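Local coordinates for cycloserine biosynthesis protein DcsG (PDB 6JIL) that catalyses the ATP- and magnesium-dependent ring closure of O-ureido-D-serine to the antibiotic D-cycloserine, as a monomeric ATP-grasp ligase, at residues L125-V136 with V147-A158; P56-A64 with T139-V147. All blocks are in the same frame, centred on the assembly; numbering follows the deposited sequence.

Interaction 1: residues L125-V136 with V147-A158. With ADP (adenosine-5'-diphosphate), chain G.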
loop_
_atom_site.group_PDB
_atom_site.type_symbol
_atom_site.label_atom_id
_atom_site.label_comp_id
_atom_site.label_asym_id
_atom_site.label_seq_id
_atom_site.Cartn_x
_atom_site.Cartn_y
_atom_site.Cartn_z
ATOM N N LEU A 125 -10.566 -11.117 -19.955
ATOM C CA LEU A 125 -10.566 -10.349 -21.195
ATOM C C LEU A 125 -11.921 -10.414 -21.883
ATOM O O LEU A 125 -12.316 -9.478 -22.582
ATOM C CB LEU A 125 -9.479 -10.870 -22.136
ATOM C CG LEU A 125 -8.066 -10.614 -21.615
ATOM C CD1 LEU A 125 -7.032 -11.363 -22.446
ATOM C CD2 LEU A 125 -7.812 -9.116 -21.639
ATOM N N ALA A 126 -12.631 -11.520 -21.677
ATOM C CA ALA A 126 -13.942 -11.714 -22.275
ATOM C C ALA A 126 -14.949 -10.782 -21.624
ATOM O O ALA A 126 -15.846 -10.267 -22.286
ATOM C CB ALA A 126 -14.384 -13.163 -22.102
ATOM N N ALA A 127 -14.792 -10.569 -20.324
ATOM C CA ALA A 127 -15.682 -9.698 -19.571
ATOM C C ALA A 127 -15.362 -8.236 -19.838
ATOM O O ALA A 127 -16.204 -7.358 -19.644
ATOM C CB ALA A 127 -15.554 -9.990 -18.088
ATOM N N ARG A 128 -14.140 -7.971 -20.288
ATOM C CA ARG A 128 -13.725 -6.602 -20.565
ATOM C C ARG A 128 -13.144 -6.462 -21.970
ATOM O O ARG A 128 -11.979 -6.106 -22.134
ATOM C CB ARG A 128 -12.693 -6.150 -19.528
ATOM C CG ARG A 128 -13.067 -6.505 -18.097
ATOM C CD ARG A 128 -12.259 -5.697 -17.096
ATOM N NE ARG A 128 -12.691 -4.302 -17.054
ATOM C CZ ARG A 128 -13.886 -3.905 -16.627
ATOM N NH1 ARG A 128 -14.766 -4.802 -16.204
ATOM N NH2 ARG A 128 -14.202 -2.616 -16.625
ATOM N N PRO A 129 -13.962 -6.719 -23.005
ATOM C CA PRO A 129 -13.525 -6.623 -24.403
ATOM C C PRO A 129 -13.021 -5.235 -24.785
ATOM O O PRO A 129 -12.360 -5.068 -25.811
ATOM C CB PRO A 129 -14.779 -7.017 -25.178
ATOM C CG PRO A 129 -15.879 -6.488 -24.302
ATOM C CD PRO A 129 -15.422 -6.927 -22.929
ATOM N N GLU A 130 -13.327 -4.248 -23.949
ATOM C CA GLU A 130 -12.922 -2.868 -24.189
ATOM C C GLU A 130 -11.515 -2.542 -23.697
ATOM O O GLU A 130 -10.939 -1.530 -24.088
ATOM C CB GLU A 130 -13.925 -1.916 -23.533
ATOM C CG GLU A 130 -15.003 -2.625 -22.709
ATOM C CD GLU A 130 -14.527 -3.035 -21.325
ATOM O OE1 GLU A 130 -15.172 -3.906 -20.708
ATOM O OE2 GLU A 130 -13.520 -2.477 -20.846
ATOM N N ALA A 131 -10.961 -3.395 -22.841
ATOM C CA ALA A 131 -9.623 -3.165 -22.309
ATOM C C ALA A 131 -8.550 -3.494 -23.350
ATOM O O ALA A 131 -8.400 -4.644 -23.754
ATOM C CB ALA A 131 -9.418 -4.002 -21.055
ATOM N N ARG A 132 -7.813 -2.477 -23.784
ATOM C CA ARG A 132 -6.761 -2.673 -24.778
ATOM C C ARG A 132 -5.558 -3.328 -24.119
ATOM O O ARG A 132 -4.843 -4.120 -24.734
ATOM C CB ARG A 132 -6.346 -1.330 -25.396
ATOM C CG ARG A 132 -7.363 -0.718 -26.364
ATOM C CD ARG A 132 -7.406 -1.472 -27.699
ATOM N NE ARG A 132 -8.148 -2.736 -27.641
ATOM C CZ ARG A 132 -8.165 -3.643 -28.617
ATOM N NH1 ARG A 132 -7.473 -3.442 -29.735
ATOM N NH2 ARG A 132 -8.888 -4.749 -28.488
ATOM N N GLU A 133 -5.335 -2.988 -22.861
ATOM C CA GLU A 133 -4.226 -3.549 -22.113
ATOM C C GLU A 133 -4.706 -3.861 -20.708
ATOM O O GLU A 133 -5.694 -3.295 -20.245
ATOM C CB GLU A 133 -3.056 -2.556 -22.080
ATOM C CG GLU A 133 -2.510 -2.252 -23.467
ATOM C CD GLU A 133 -1.323 -1.313 -23.457
ATOM O OE1 GLU A 133 -0.241 -1.707 -22.978
ATOM O OE2 GLU A 133 -1.473 -0.172 -23.936
ATOM N N PHE A 134 -4.024 -4.779 -20.038
ATOM C CA PHE A 134 -4.401 -5.141 -18.677
ATOM C C PHE A 134 -3.148 -5.303 -17.843
ATOM O O PHE A 134 -2.047 -5.327 -18.382
ATOM C CB PHE A 134 -5.227 -6.432 -18.671
ATOM C CG PHE A 134 -4.507 -7.640 -19.223
ATOM C CD1 PHE A 134 -4.052 -8.645 -18.371
ATOM C CD2 PHE A 134 -4.344 -7.806 -20.599
ATOM C CE1 PHE A 134 -3.453 -9.802 -18.882
ATOM C CE2 PHE A 134 -3.745 -8.959 -21.119
ATOM C CZ PHE A 134 -3.301 -9.959 -20.258
ATOM N N VAL A 135 -3.308 -5.394 -16.529
ATOM C CA VAL A 135 -2.159 -5.539 -15.660
ATOM C C VAL A 135 -2.289 -6.761 -14.778
ATOM O O VAL A 135 -3.388 -7.108 -14.335
ATOM C CB VAL A 135 -1.986 -4.299 -14.755
ATOM C CG1 VAL A 135 -0.746 -4.448 -13.869
ATOM C CG2 VAL A 135 -1.882 -3.055 -15.611
ATOM N N VAL A 136 -1.156 -7.416 -14.541
ATOM C CA VAL A 136 -1.103 -8.581 -13.678
ATOM C C VAL A 136 -0.274 -8.189 -12.465
ATOM O O VAL A 136 0.774 -7.561 -12.591
ATOM C CB VAL A 136 -0.424 -9.790 -14.365
ATOM C CG1 VAL A 136 -0.157 -10.894 -13.325
ATOM C CG2 VAL A 136 -1.312 -10.316 -15.499
ATOM N N VAL A 147 4.750 -6.788 -10.966
ATOM C CA VAL A 147 3.649 -6.096 -11.610
ATOM C C VAL A 147 4.020 -5.928 -13.073
ATOM O O VAL A 147 5.139 -5.515 -13.381
ATOM C CB VAL A 147 3.423 -4.707 -11.001
ATOM C CG1 VAL A 147 2.331 -3.991 -11.757
ATOM C CG2 VAL A 147 3.061 -4.836 -9.531
ATOM N N GLN A 148 3.094 -6.254 -13.973
ATOM C CA GLN A 148 3.367 -6.136 -15.401
ATOM C C GLN A 148 2.172 -5.691 -16.246
ATOM O O GLN A 148 1.011 -5.920 -15.897
ATOM C CB GLN A 148 3.916 -7.462 -15.955
ATOM C CG GLN A 148 5.213 -7.928 -15.301
ATOM C CD GLN A 148 5.876 -9.089 -16.035
ATOM O OE1 GLN A 148 6.780 -9.742 -15.503
ATOM N NE2 GLN A 148 5.438 -9.344 -17.264
ATOM N N ARG A 149 2.499 -5.073 -17.377
ATOM C CA ARG A 149 1.535 -4.550 -18.336
ATOM C C ARG A 149 1.500 -5.443 -19.578
ATOM O O ARG A 149 2.544 -5.875 -20.067
ATOM C CB ARG A 149 1.960 -3.127 -18.708
ATOM C CG ARG A 149 1.116 -2.421 -19.732
ATOM C CD ARG A 149 1.700 -1.042 -19.990
ATOM N NE ARG A 149 0.882 -0.248 -20.898
ATOM C CZ ARG A 149 1.001 1.066 -21.039
ATOM N NH1 ARG A 149 1.904 1.730 -20.331
ATOM N NH2 ARG A 149 0.205 1.717 -21.871
ATOM N N TYR A 150 0.303 -5.724 -20.082
ATOM C CA TYR A 150 0.159 -6.567 -21.271
ATOM C C TYR A 150 -0.915 -6.088 -22.243
ATOM O O TYR A 150 -1.947 -5.553 -21.832
ATOM C CB TYR A 150 -0.209 -8.014 -20.896
ATOM C CG TYR A 150 0.732 -8.721 -19.948
ATOM C CD1 TYR A 150 0.592 -8.598 -18.563
ATOM C CD2 TYR A 150 1.754 -9.533 -20.440
ATOM C CE1 TYR A 150 1.453 -9.273 -17.689
ATOM C CE2 TYR A 150 2.612 -10.206 -19.586
ATOM C CZ TYR A 150 2.461 -10.077 -18.216
ATOM O OH TYR A 150 3.321 -10.759 -17.390
ATOM N N GLN A 151 -0.666 -6.298 -23.532
ATOM C CA GLN A 151 -1.636 -5.972 -24.572
ATOM C C GLN A 151 -2.571 -7.175 -24.479
ATOM O O GLN A 151 -2.112 -8.270 -24.169
ATOM C CB GLN A 151 -0.956 -5.930 -25.941
ATOM C CG GLN A 151 -0.043 -4.733 -26.151
ATOM C CD GLN A 151 0.867 -4.898 -27.358
ATOM O OE1 GLN A 151 1.510 -3.943 -27.801
ATOM N NE2 GLN A 151 0.934 -6.115 -27.889
ATOM N N ARG A 152 -3.864 -6.998 -24.737
ATOM C CA ARG A 152 -4.791 -8.121 -24.605
ATOM C C ARG A 152 -4.459 -9.364 -25.425
ATOM O O ARG A 152 -4.930 -10.460 -25.116
ATOM C CB ARG A 152 -6.230 -7.691 -24.906
ATOM C CG ARG A 152 -6.518 -7.314 -26.343
ATOM C CD ARG A 152 -7.997 -7.502 -26.614
ATOM N NE ARG A 152 -8.794 -6.936 -25.535
ATOM C CZ ARG A 152 -9.845 -7.534 -24.983
ATOM N NH1 ARG A 152 -10.242 -8.728 -25.404
ATOM N NH2 ARG A 152 -10.493 -6.943 -23.993
ATOM N N SER A 153 -3.643 -9.209 -26.457
ATOM C CA SER A 153 -3.283 -10.346 -27.289
ATOM C C SER A 153 -2.270 -11.244 -26.590
ATOM O O SER A 153 -2.012 -12.363 -27.031
ATOM C CB SER A 153 -2.706 -9.857 -28.619
ATOM O OG SER A 153 -1.549 -9.059 -28.410
ATOM N N LEU A 154 -1.701 -10.749 -25.496
ATOM C CA LEU A 154 -0.694 -11.493 -24.746
ATOM C C LEU A 154 -1.264 -12.248 -23.549
ATOM O O LEU A 154 -0.666 -12.267 -22.476
ATOM C CB LEU A 154 0.391 -10.535 -24.262
ATOM C CG LEU A 154 1.101 -9.720 -25.338
ATOM C CD1 LEU A 154 2.016 -8.704 -24.677
ATOM C CD2 LEU A 154 1.889 -10.654 -26.246
ATOM N N ALA A 155 -2.414 -12.877 -23.729
ATOM C CA ALA A 155 -3.031 -13.613 -22.635
ATOM C C ALA A 155 -2.180 -14.795 -22.158
ATOM O O ALA A 155 -1.963 -14.968 -20.959
ATOM C CB ALA A 155 -4.414 -14.095 -23.051
ATOM N N GLU A 156 -1.697 -15.606 -23.095
ATOM C CA GLU A 156 -0.900 -16.772 -22.739
ATOM C C GLU A 156 0.315 -16.385 -21.906
ATOM O O GLU A 156 0.536 -16.946 -20.834
ATOM C CB GLU A 156 -0.482 -17.538 -24.001
ATOM C CG GLU A 156 0.037 -18.952 -23.745
ATOM C CD GLU A 156 1.512 -18.985 -23.390
ATOM O OE1 GLU A 156 2.009 -20.065 -23.004
ATOM O OE2 GLU A 156 2.175 -17.932 -23.505
ATOM N N PRO A 157 1.120 -15.418 -22.379
ATOM C CA PRO A 157 2.297 -15.014 -21.602
ATOM C C PRO A 157 1.900 -14.514 -20.213
ATOM O O PRO A 157 2.523 -14.852 -19.208
ATOM C CB PRO A 157 2.913 -13.915 -22.461
ATOM C CG PRO A 157 2.552 -14.341 -23.846
ATOM C CD PRO A 157 1.108 -14.745 -23.687
ATOM N N ALA A 158 0.850 -13.705 -20.161
ATOM C CA ALA A 158 0.384 -13.183 -18.887
ATOM C C ALA A 158 -0.112 -14.327 -17.994
ATOM O O ALA A 158 0.071 -14.294 -16.779
ATOM C CB ALA A 158 -0.731 -12.162 -19.114
HETATM P PB ADP G . 2.357 -1.706 -5.803
HETATM O O1B ADP G . 2.767 -0.158 -6.002
HETATM O O2B ADP G . 1.866 -1.930 -4.375
HETATM O O3B ADP G . 3.601 -2.583 -6.062
HETATM P PA ADP G . 0.474 -0.940 -7.656
HETATM O O1A ADP G . -0.969 -1.164 -7.704
HETATM O O2A ADP G . 0.724 0.478 -6.981
HETATM O O3A ADP G . 1.155 -2.162 -6.814
HETATM O "O5'" ADP G . 1.041 -0.992 -9.161
HETATM C "C5'" ADP G . 2.347 -0.415 -9.201
HETATM C "C4'" ADP G . 2.404 0.581 -10.367
HETATM O "O4'" ADP G . 1.961 -0.058 -11.586
HETATM C "C3'" ADP G . 1.484 1.770 -10.121
HETATM O "O3'" ADP G . 2.150 2.819 -9.429
HETATM C "C2'" ADP G . 1.042 2.163 -11.533
HETATM O "O2'" ADP G . 1.938 3.109 -12.124
HETATM C "C1'" ADP G . 1.023 0.815 -12.289
HETATM N N9 ADP G . -0.346 0.225 -12.320
HETATM C C8 ADP G . -0.802 -0.852 -11.601
HETATM N N7 ADP G . -2.033 -1.128 -11.918
HETATM C C5 ADP G . -2.458 -0.256 -12.854
HETATM C C6 ADP G . -3.589 -0.195 -13.713
HETATM N N6 ADP G . -4.666 -1.051 -13.530
HETATM N N1 ADP G . -3.587 0.698 -14.721
HETATM C C2 ADP G . -2.556 1.518 -14.934
HETATM N N3 ADP G . -1.473 1.491 -14.161
HETATM C C4 ADP G . -1.379 0.636 -13.125
#

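Interaction 2: residues P56-A64 with T139-V147. With ADP (adenosine-5'-diphosphate), chain G.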
loop_
_atom_site.group_PDB
_atom_site.type_symbol
_atom_site.label_atom_id
_atom_site.label_comp_id
_atom_site.label_asym_id
_atom_site.label_seq_id
_atom_site.Cartn_x
_atom_site.Cartn_y
_atom_site.Cartn_z
ATOM N N PRO A 56 9.332 -2.418 6.444
ATOM C CA PRO A 56 9.854 -3.783 6.399
ATOM C C PRO A 56 9.434 -4.255 5.011
ATOM O O PRO A 56 8.792 -5.293 4.848
ATOM C CB PRO A 56 9.060 -4.461 7.492
ATOM C CG PRO A 56 7.703 -3.867 7.277
ATOM C CD PRO A 56 7.987 -2.399 7.050
ATOM N N TRP A 57 9.808 -3.477 4.006
ATOM C CA TRP A 57 9.369 -3.756 2.651
ATOM C C TRP A 57 9.775 -5.038 1.950
ATOM O O TRP A 57 9.261 -5.329 0.865
ATOM C CB TRP A 57 9.644 -2.536 1.773
ATOM C CG TRP A 57 8.883 -1.323 2.271
ATOM C CD1 TRP A 57 7.654 -1.316 2.880
ATOM C CD2 TRP A 57 9.297 0.045 2.199
ATOM N NE1 TRP A 57 7.283 -0.033 3.196
ATOM C CE2 TRP A 57 8.272 0.824 2.787
ATOM C CE3 TRP A 57 10.431 0.690 1.696
ATOM C CZ2 TRP A 57 8.351 2.213 2.885
ATOM C CZ3 TRP A 57 10.511 2.078 1.794
ATOM C CH2 TRP A 57 9.476 2.821 2.385
ATOM N N THR A 58 10.665 -5.822 2.551
ATOM C CA THR A 58 11.026 -7.079 1.914
ATOM C C THR A 58 9.940 -8.105 2.248
ATOM O O THR A 58 10.042 -9.269 1.872
ATOM C CB THR A 58 12.412 -7.614 2.382
ATOM O OG1 THR A 58 12.414 -7.806 3.801
ATOM C CG2 THR A 58 13.508 -6.644 1.996
ATOM N N TRP A 59 8.898 -7.669 2.952
ATOM C CA TRP A 59 7.813 -8.582 3.299
ATOM C C TRP A 59 7.189 -9.088 2.010
ATOM O O TRP A 59 6.600 -10.170 1.978
ATOM C CB TRP A 59 6.739 -7.891 4.153
ATOM C CG TRP A 59 5.920 -6.850 3.429
ATOM C CD1 TRP A 59 6.143 -5.498 3.396
ATOM C CD2 TRP A 59 4.768 -7.081 2.609
ATOM N NE1 TRP A 59 5.205 -4.878 2.606
ATOM C CE2 TRP A 59 4.350 -5.825 2.109
ATOM C CE3 TRP A 59 4.048 -8.227 2.247
ATOM C CZ2 TRP A 59 3.246 -5.685 1.262
ATOM C CZ3 TRP A 59 2.951 -8.086 1.404
ATOM C CH2 TRP A 59 2.563 -6.823 0.922
ATOM N N ALA A 60 7.321 -8.296 0.948
ATOM C CA ALA A 60 6.782 -8.657 -0.358
ATOM C C ALA A 60 7.478 -9.886 -0.928
ATOM O O ALA A 60 6.962 -10.521 -1.844
ATOM C CB ALA A 60 6.924 -7.492 -1.327
ATOM N N GLU A 61 8.654 -10.205 -0.391
ATOM C CA GLU A 61 9.428 -11.365 -0.834
ATOM C C GLU A 61 9.143 -12.571 0.046
ATOM O O GLU A 61 9.358 -13.709 -0.365
ATOM C CB GLU A 61 10.924 -11.067 -0.782
ATOM C CG GLU A 61 11.427 -10.270 -1.950
ATOM C CD GLU A 61 12.811 -9.728 -1.703
ATOM O OE1 GLU A 61 13.681 -10.504 -1.247
ATOM O OE2 GLU A 61 13.033 -8.525 -1.969
ATOM N N ARG A 62 8.671 -12.314 1.259
ATOM C CA ARG A 62 8.356 -13.382 2.195
ATOM C C ARG A 62 7.177 -12.963 3.067
ATOM O O ARG A 62 7.307 -12.732 4.266
ATOM C CB ARG A 62 9.588 -13.721 3.043
ATOM C CG ARG A 62 10.406 -12.522 3.493
ATOM C CD ARG A 62 11.666 -12.969 4.224
ATOM N NE ARG A 62 12.525 -13.804 3.385
ATOM C CZ ARG A 62 13.219 -13.361 2.337
ATOM N NH1 ARG A 62 13.164 -12.077 1.989
ATOM N NH2 ARG A 62 13.970 -14.202 1.633
ATOM N N GLN A 63 6.016 -12.885 2.433
ATOM C CA GLN A 63 4.791 -12.471 3.084
ATOM C C GLN A 63 4.442 -13.279 4.323
ATOM O O GLN A 63 4.271 -12.713 5.396
ATOM C CB GLN A 63 3.641 -12.521 2.076
ATOM C CG GLN A 63 3.924 -11.744 0.788
ATOM C CD GLN A 63 4.694 -12.555 -0.253
ATOM O OE1 GLN A 63 5.734 -13.148 0.040
ATOM N NE2 GLN A 63 4.181 -12.574 -1.484
ATOM N N ALA A 64 4.334 -14.593 4.179
ATOM C CA ALA A 64 3.997 -15.446 5.313
ATOM C C ALA A 64 4.935 -15.214 6.495
ATOM O O ALA A 64 4.491 -15.189 7.645
ATOM C CB ALA A 64 4.032 -16.922 4.900
ATOM N N THR A 139 -1.586 -9.910 -5.090
ATOM C CA THR A 139 -2.358 -9.110 -4.147
ATOM C C THR A 139 -1.493 -8.731 -2.956
ATOM O O THR A 139 -1.790 -7.767 -2.240
ATOM C CB THR A 139 -3.555 -9.872 -3.614
ATOM O OG1 THR A 139 -3.092 -11.009 -2.879
ATOM C CG2 THR A 139 -4.446 -10.318 -4.751
ATOM N N ASP A 140 -0.432 -9.504 -2.736
ATOM C CA ASP A 140 0.468 -9.254 -1.618
ATOM C C ASP A 140 1.860 -8.803 -2.047
ATOM O O ASP A 140 2.828 -9.564 -1.962
ATOM C CB ASP A 140 0.560 -10.491 -0.708
ATOM C CG ASP A 140 1.031 -11.745 -1.438
ATOM O OD1 ASP A 140 1.300 -12.752 -0.749
ATOM O OD2 ASP A 140 1.127 -11.746 -2.684
ATOM N N GLY A 141 1.951 -7.552 -2.499
ATOM C CA GLY A 141 3.226 -7.001 -2.928
ATOM C C GLY A 141 3.314 -5.502 -2.711
ATOM O O GLY A 141 2.420 -4.896 -2.122
ATOM N N CYS A 142 4.410 -4.912 -3.179
ATOM C CA CYS A 142 4.643 -3.472 -3.082
ATOM C C CYS A 142 5.847 -3.104 -3.930
ATOM O O CYS A 142 6.547 -3.974 -4.459
ATOM C CB CYS A 142 4.908 -3.040 -1.629
ATOM S SG CYS A 142 6.503 -3.575 -0.909
ATOM N N TYR A 143 6.073 -1.803 -4.063
ATOM C CA TYR A 143 7.207 -1.293 -4.819
ATOM C C TYR A 143 7.298 -1.890 -6.225
ATOM O O TYR A 143 8.383 -2.224 -6.696
ATOM C CB TYR A 143 8.483 -1.581 -4.029
ATOM C CG TYR A 143 9.575 -0.556 -4.217
ATOM C CD1 TYR A 143 9.342 0.794 -3.964
ATOM C CD2 TYR A 143 10.851 -0.939 -4.634
ATOM C CE1 TYR A 143 10.358 1.746 -4.124
ATOM C CE2 TYR A 143 11.864 -0.004 -4.796
ATOM C CZ TYR A 143 11.612 1.337 -4.540
ATOM O OH TYR A 143 12.621 2.258 -4.704
ATOM N N SER A 144 6.151 -2.021 -6.885
ATOM C CA SER A 144 6.084 -2.566 -8.241
ATOM C C SER A 144 6.476 -4.042 -8.383
ATOM O O SER A 144 6.655 -4.521 -9.501
ATOM C CB SER A 144 6.957 -1.733 -9.185
ATOM O OG SER A 144 6.517 -0.384 -9.252
ATOM N N LYS A 145 6.601 -4.772 -7.276
ATOM C CA LYS A 145 6.981 -6.182 -7.361
ATOM C C LYS A 145 6.046 -7.060 -8.207
ATOM O O LYS A 145 4.832 -7.083 -8.005
ATOM C CB LYS A 145 7.097 -6.801 -5.971
ATOM C CG LYS A 145 7.693 -8.199 -6.023
ATOM C CD LYS A 145 7.778 -8.855 -4.664
ATOM C CE LYS A 145 8.568 -10.140 -4.765
ATOM N NZ LYS A 145 9.888 -9.869 -5.414
ATOM N N ASP A 146 6.641 -7.792 -9.141
ATOM C CA ASP A 146 5.923 -8.696 -10.043
ATOM C C ASP A 146 4.689 -8.088 -10.694
ATOM O O ASP A 146 3.706 -8.786 -10.951
ATOM C CB ASP A 146 5.542 -9.991 -9.318
ATOM C CG ASP A 146 6.759 -10.779 -8.859
ATOM O OD1 ASP A 146 7.654 -11.027 -9.685
ATOM O OD2 ASP A 146 6.825 -11.157 -7.672
ATOM N N VAL A 147 4.750 -6.788 -10.966
ATOM C CA VAL A 147 3.649 -6.096 -11.610
ATOM C C VAL A 147 4.020 -5.928 -13.073
ATOM O O VAL A 147 5.139 -5.515 -13.381
ATOM C CB VAL A 147 3.423 -4.707 -11.001
ATOM C CG1 VAL A 147 2.331 -3.991 -11.757
ATOM C CG2 VAL A 147 3.061 -4.836 -9.531
HETATM P PB ADP G . 2.357 -1.706 -5.803
HETATM O O1B ADP G . 2.767 -0.158 -6.002
HETATM O O2B ADP G . 1.866 -1.930 -4.375
HETATM O O3B ADP G . 3.601 -2.583 -6.062
HETATM P PA ADP G . 0.474 -0.940 -7.656
HETATM O O1A ADP G . -0.969 -1.164 -7.704
HETATM O O2A ADP G . 0.724 0.478 -6.981
HETATM O O3A ADP G . 1.155 -2.162 -6.814
HETATM O "O5'" ADP G . 1.041 -0.992 -9.161
HETATM C "C5'" ADP G . 2.347 -0.415 -9.201
HETATM C "C4'" ADP G . 2.404 0.581 -10.367
HETATM O "O4'" ADP G . 1.961 -0.058 -11.586
HETATM C "C3'" ADP G . 1.484 1.770 -10.121
HETATM O "O3'" ADP G . 2.150 2.819 -9.429
HETATM C "C2'" ADP G . 1.042 2.163 -11.533
HETATM O "O2'" ADP G . 1.938 3.109 -12.124
HETATM C "C1'" ADP G . 1.023 0.815 -12.289
HETATM N N9 ADP G . -0.346 0.225 -12.320
HETATM C C8 ADP G . -0.802 -0.852 -11.601
HETATM N N7 ADP G . -2.033 -1.128 -11.918
HETATM C C5 ADP G . -2.458 -0.256 -12.854
HETATM C C6 ADP G . -3.589 -0.195 -13.713
HETATM N N6 ADP G . -4.666 -1.051 -13.530
HETATM N N1 ADP G . -3.587 0.698 -14.721
HETATM C C2 ADP G . -2.556 1.518 -14.934
HETATM N N3 ADP G . -1.473 1.491 -14.161
HETATM C C4 ADP G . -1.379 0.636 -13.125
HETATM O O HOH W 1 5.023 -10.014 -3.551
#

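Interaction 1: residues L125-V136 with V147-A158
Phe134 and Tyr150 pair across the antiparallel beta hairpin of strands 133-138 and 148-151, part of the ATP-grasp fold whose sheet borders the nucleotide. Backbone bonds join Phe134 to Tyr150 and Val136 to Gln148, each pair bonded both ways.

Apolar side chains pack on the face that helix 155-167 covers. Tyr150 CB lies over one face of the Phe134 ring, 4.0 Å from its centroid, while the ring planes, 25° apart, are slid past each other. Ala158, small enough to sit close to both, puts CB at the edge of Phe134, 3.6 Å from CZ, and over the centre of the Tyr150 ring. Tyr150 OH bonds His161 of the same helix.

On the other face, Val135 CG1 meets Val147 CG1, and Val135 CG2 touches adenine C6 of ADP at 3.8 Å. Charge takes over at Glu133. Arg149 has CG opposite the backbone N (chi1 178°) and a chain straight to NE, which carries the guanidinium out to Glu133; NE takes OE1 at 2.8 Å and NH2 takes OE2, both from above the carboxylate plane. Arg149 NH2 also pairs with Asp182.

Arg152 closes the open end of the hairpin. Leu125 CD2 covers one guanidinium face, and in the guanidinium plane NE and NH2 both donate to Ala131 O, at 2.9 and 3.1 Å.

Interaction 2: residues P56-A64 with T139-V147
The glycine-containing loop between strands 133-138 and 148-151, which holds the ADP beta-phosphate in this ATP-grasp enzyme, packs against the 3-10 turn and helix start of residues 56-64. Cys142 SG sits among Trp57, Trp59 and Ala60: it lies 4.0 Å from Ala60 CB and obliquely beside the five-membered rings of both indoles, 4.6 Å from the Trp59 centroid. A chi1 of 70°, with SG between the backbone N and carbonyl carbon, turns the sulfur to this side, where Trp57 O is nearest at 3.7 Å. Trp59 NE1 bonds the carboxylate of Glu274 and Trp57 NE1 its backbone O, which ties the tryptophans to a further part of the chain.

The six-membered end of Trp59 runs along the loop backbone, its CH2 3.6 Å from Gly141 N. The small methyl of Ala60 lets the two backbones come close, CB 4.1 Å from Gly141 CA. Lys145, extended until it bends at chi4, lays CD and CE along Ala60, CE 3.4 Å from Ala60 O.

The polar links are few. Gln63 NE2 donates weakly to Asp140 OD1 and O, amide and carboxylate planes 42° apart, while Ser170 OG bonds OD2 from outside the contact. One water donates to Ala60 O and Asp140 O.

Beyond, Ser144 N donates to ADP O3B at 2.7 Å. Both direct bonds being weak, the contact is mostly apolar and sulfur-aromatic, with one water bridging two carbonyls, consistent with a join made chiefly by shape.

Interactions 1 and 2 meet in one hairpin: strand 133-138 leads into the phosphate loop, which returns as strand 148-151, and Val147, where loop becomes strand, belongs to both. Their centres lie 22 Å apart. Along the chain the order is 56-64, 125-136, 139-147 and 147-158, so the segments of the two contacts alternate. Interaction 1 is local, joining neighbouring strands of the four-stranded antiparallel sheet and their flanking helices; interaction 2 is long-range, bringing the loop against the segment that follows strand 50-55 of the parallel sheet. Both touch ADP, so one hairpin runs alongside the nucleotide from adenine to beta-phosphate, with the shared Val147 near the ribose O4'.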